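Local coordinates for putative nisin-resistance protein (Streptococcus agalactiae 515, PDB 4Y68) that probably cleaves the lantibiotic nisin as a peptidase of family S41, and so confers resistance to it, at residues E231-F234 with L235-G239. Residues are numbered along the deposited sequence; the frame is centred on the assembly and turned at random.
Sequences EMTF and LSFKG
The carbonyl oxygen of Met-232 is gripped twice by Ser-236. The hydroxyl gives the stronger bond, with Ser-236 OG 2.8 Å from Met-232 O and lying in the carbonyl plane; the backbone N of the same serine adds a weak one to Met-232 O at 3.2 Å. With chi1 at -55° the serine OG stands beside its own backbone N, which lets both donors reach back one turn to a single acceptor. Serine suits this buried place because its short side chain spends its polar group on the helix itself, while Ile-169 and Leu-181 pack around it.

One residue earlier the helix is still regular: Leu-235 N donates to Glu-231 O over 2.8 Å. Leu-235 CG settles 3.4 Å from Glu-231 O, and Leu-235 CD1 lies 4.3 Å from Met-232 SD, a loose apolar touch. Beyond it the pattern tightens. Ser-236 N shares its hydrogen weakly with Thr-233 O, and Phe-237 N bonds to Phe-234 O at 3.1 Å. A type I turn from Leu-235 to Lys-238 then leads the chain off helix 229-235 into the loop before strand 243-247 of the mixed sheet, within the S41 peptidase region.

Phe-237 presents its ring edge to the helix end, with Phe-237 CD2 3.2 Å from Thr-233 O, and also packs on Ile-220 of strand 218-222. Phe-237 CE2 meets the methyl CG2 of Thr-233 at 4.1 Å, the two side chains lying side by side. Threonine serves both needs, since its OG1 bonds back to Ser-229 O while CG2 sets an apolar methyl beside the ring edge.

Serine hydroxyl and backbone N-H groups thus face carbonyl oxygens at the C-terminal end of helix 229-235, joined by the weakly positive C-H edge of Phe-237, consistent with a weak C-H...O contact and probably easing their burial.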
ATOM      1  N   GLU A 231       2.589  -1.648   4.800  1.00 17.99           N
ATOM      2  CA  GLU A 231       4.027  -1.817   4.965  1.00 18.80           C
ATOM      3  C   GLU A 231       4.778  -0.535   4.550  1.00 19.63           C
ATOM      4  O   GLU A 231       5.694  -0.116   5.235  1.00 16.49           O
ATOM      5  CB  GLU A 231       4.522  -3.007   4.170  1.00 21.17           C
ATOM      6  CG  GLU A 231       4.161  -4.323   4.789  1.00 18.40           C
ATOM      7  CD  GLU A 231       4.579  -5.468   3.929  1.00 18.95           C
ATOM      8  OE1 GLU A 231       3.987  -5.633   2.829  1.00 22.15           O
ATOM      9  OE2 GLU A 231       5.519  -6.178   4.337  1.00 21.12           O
ATOM     10  N   MET A 232       4.356   0.100   3.455  1.00 20.18           N
ATOM     11  CA  MET A 232       5.002   1.340   3.015  1.00 19.86           C
ATOM     12  C   MET A 232       4.680   2.511   3.944  1.00 23.65           C
ATOM     13  O   MET A 232       5.471   3.450   4.051  1.00 23.15           O
ATOM     14  CB  MET A 232       4.609   1.698   1.578  1.00 17.52           C
ATOM     15  CG  MET A 232       5.742   1.389   0.573  1.00 25.66           C
ATOM     16  SD  MET A 232       6.083  -0.386   0.539  1.00 23.17           S
ATOM     17  CE  MET A 232       4.571  -0.854  -0.320  1.00 19.76           C
ATOM     18  N   THR A 233       3.520   2.460   4.596  1.00 19.76           N
ATOM     19  CA  THR A 233       3.223   3.381   5.677  1.00 19.41           C
ATOM     20  C   THR A 233       4.160   3.122   6.847  1.00 22.33           C
ATOM     21  O   THR A 233       4.689   4.065   7.435  1.00 22.65           O
ATOM     22  CB  THR A 233       1.765   3.271   6.155  1.00 17.65           C
ATOM     23  OG1 THR A 233       0.915   3.691   5.096  1.00 20.48           O
ATOM     24  CG2 THR A 233       1.527   4.184   7.366  1.00 18.95           C
ATOM     25  N   PHE A 234       4.351   1.848   7.189  1.00 19.95           N
ATOM     26  CA  PHE A 234       5.325   1.482   8.209  1.00 17.71           C
ATOM     27  C   PHE A 234       6.711   2.007   7.841  1.00 21.26           C
ATOM     28  O   PHE A 234       7.380   2.564   8.678  1.00 20.96           O
ATOM     29  CB  PHE A 234       5.376  -0.045   8.394  1.00 21.25           C
ATOM     30  CG  PHE A 234       6.305  -0.509   9.492  1.00 20.90           C
ATOM     31  CD1 PHE A 234       6.675   0.334  10.521  1.00 28.49           C
ATOM     32  CD2 PHE A 234       6.806  -1.798   9.489  1.00 30.50           C
ATOM     33  CE1 PHE A 234       7.529  -0.094  11.527  1.00 27.31           C
ATOM     34  CE2 PHE A 234       7.662  -2.237  10.496  1.00 31.07           C
ATOM     35  CZ  PHE A 234       8.022  -1.380  11.512  1.00 30.43           C
ATOM     36  N   LEU A 235       7.148   1.821   6.591  1.00 19.74           N
ATOM     37  CA  LEU A 235       8.478   2.300   6.195  1.00 20.94           C
ATOM     38  C   LEU A 235       8.625   3.810   6.365  1.00 19.86           C
ATOM     39  O   LEU A 235       9.707   4.296   6.657  1.00 21.23           O
ATOM     40  CB  LEU A 235       8.786   1.917   4.745  1.00 22.72           C
ATOM     41  CG  LEU A 235       9.021   0.421   4.590  1.00 22.93           C
ATOM     42  CD1 LEU A 235       9.449   0.062   3.160  1.00 22.67           C
ATOM     43  CD2 LEU A 235      10.073  -0.008   5.604  1.00 20.70           C
ATOM     44  N   SER A 236       7.533   4.546   6.191  1.00 22.45           N
ATOM     45  CA  SER A 236       7.584   6.003   6.260  1.00 22.36           C
ATOM     46  C   SER A 236       7.948   6.528   7.653  1.00 22.23           C
ATOM     47  O   SER A 236       8.296   7.692   7.786  1.00 24.05           O
ATOM     48  CB  SER A 236       6.248   6.599   5.846  1.00 22.04           C
ATOM     49  OG  SER A 236       5.861   6.141   4.578  1.00 21.28           O
ATOM     50  N   PHE A 237       7.845   5.674   8.674  1.00 24.06           N
ATOM     51  CA  PHE A 237       8.255   6.022  10.047  1.00 25.42           C
ATOM     52  C   PHE A 237       9.658   5.531  10.396  1.00 27.58           C
ATOM     53  O   PHE A 237      10.187   5.874  11.455  1.00 29.16           O
ATOM     54  CB  PHE A 237       7.276   5.447  11.080  1.00 19.15           C
ATOM     55  CG  PHE A 237       5.915   6.101  11.064  1.00 21.71           C
ATOM     56  CD1 PHE A 237       5.625   7.153  11.920  1.00 18.60           C
ATOM     57  CD2 PHE A 237       4.923   5.656  10.200  1.00 19.46           C
ATOM     58  CE1 PHE A 237       4.376   7.758  11.918  1.00 19.92           C
ATOM     59  CE2 PHE A 237       3.677   6.255  10.181  1.00 20.74           C
ATOM     60  CZ  PHE A 237       3.397   7.313  11.053  1.00 24.29           C
ATOM     61  N   LYS A 238      10.260   4.725   9.525  1.00 22.74           N
ATOM     62  CA  LYS A 238      11.541   4.091   9.849  1.00 28.42           C
ATOM     63  C   LYS A 238      12.667   5.089   9.955  1.00 27.10           C
ATOM     64  O   LYS A 238      12.791   5.989   9.133  1.00 30.29           O
ATOM     65  CB  LYS A 238      11.900   3.024   8.822  1.00 27.26           C
ATOM     66  CG  LYS A 238      11.460   1.635   9.236  1.00 31.94           C
ATOM     67  CD  LYS A 238      12.614   0.829   9.760  1.00 35.15           C
ATOM     68  CE  LYS A 238      13.743   0.849   8.742  1.00 41.44           C
ATOM     69  NZ  LYS A 238      14.937   0.070   9.153  1.00 44.06           N
ATOM     70  N   GLY A 239      13.492   4.918  10.977  1.00 24.40           N
ATOM     71  CA  GLY A 239      14.544   5.870  11.270  1.00 29.43           C
ATOM     72  C   GLY A 239      14.122   7.096  12.069  1.00 31.70           C
ATOM     73  O   GLY A 239      14.980   7.872  12.502  1.00 33.34           O
TER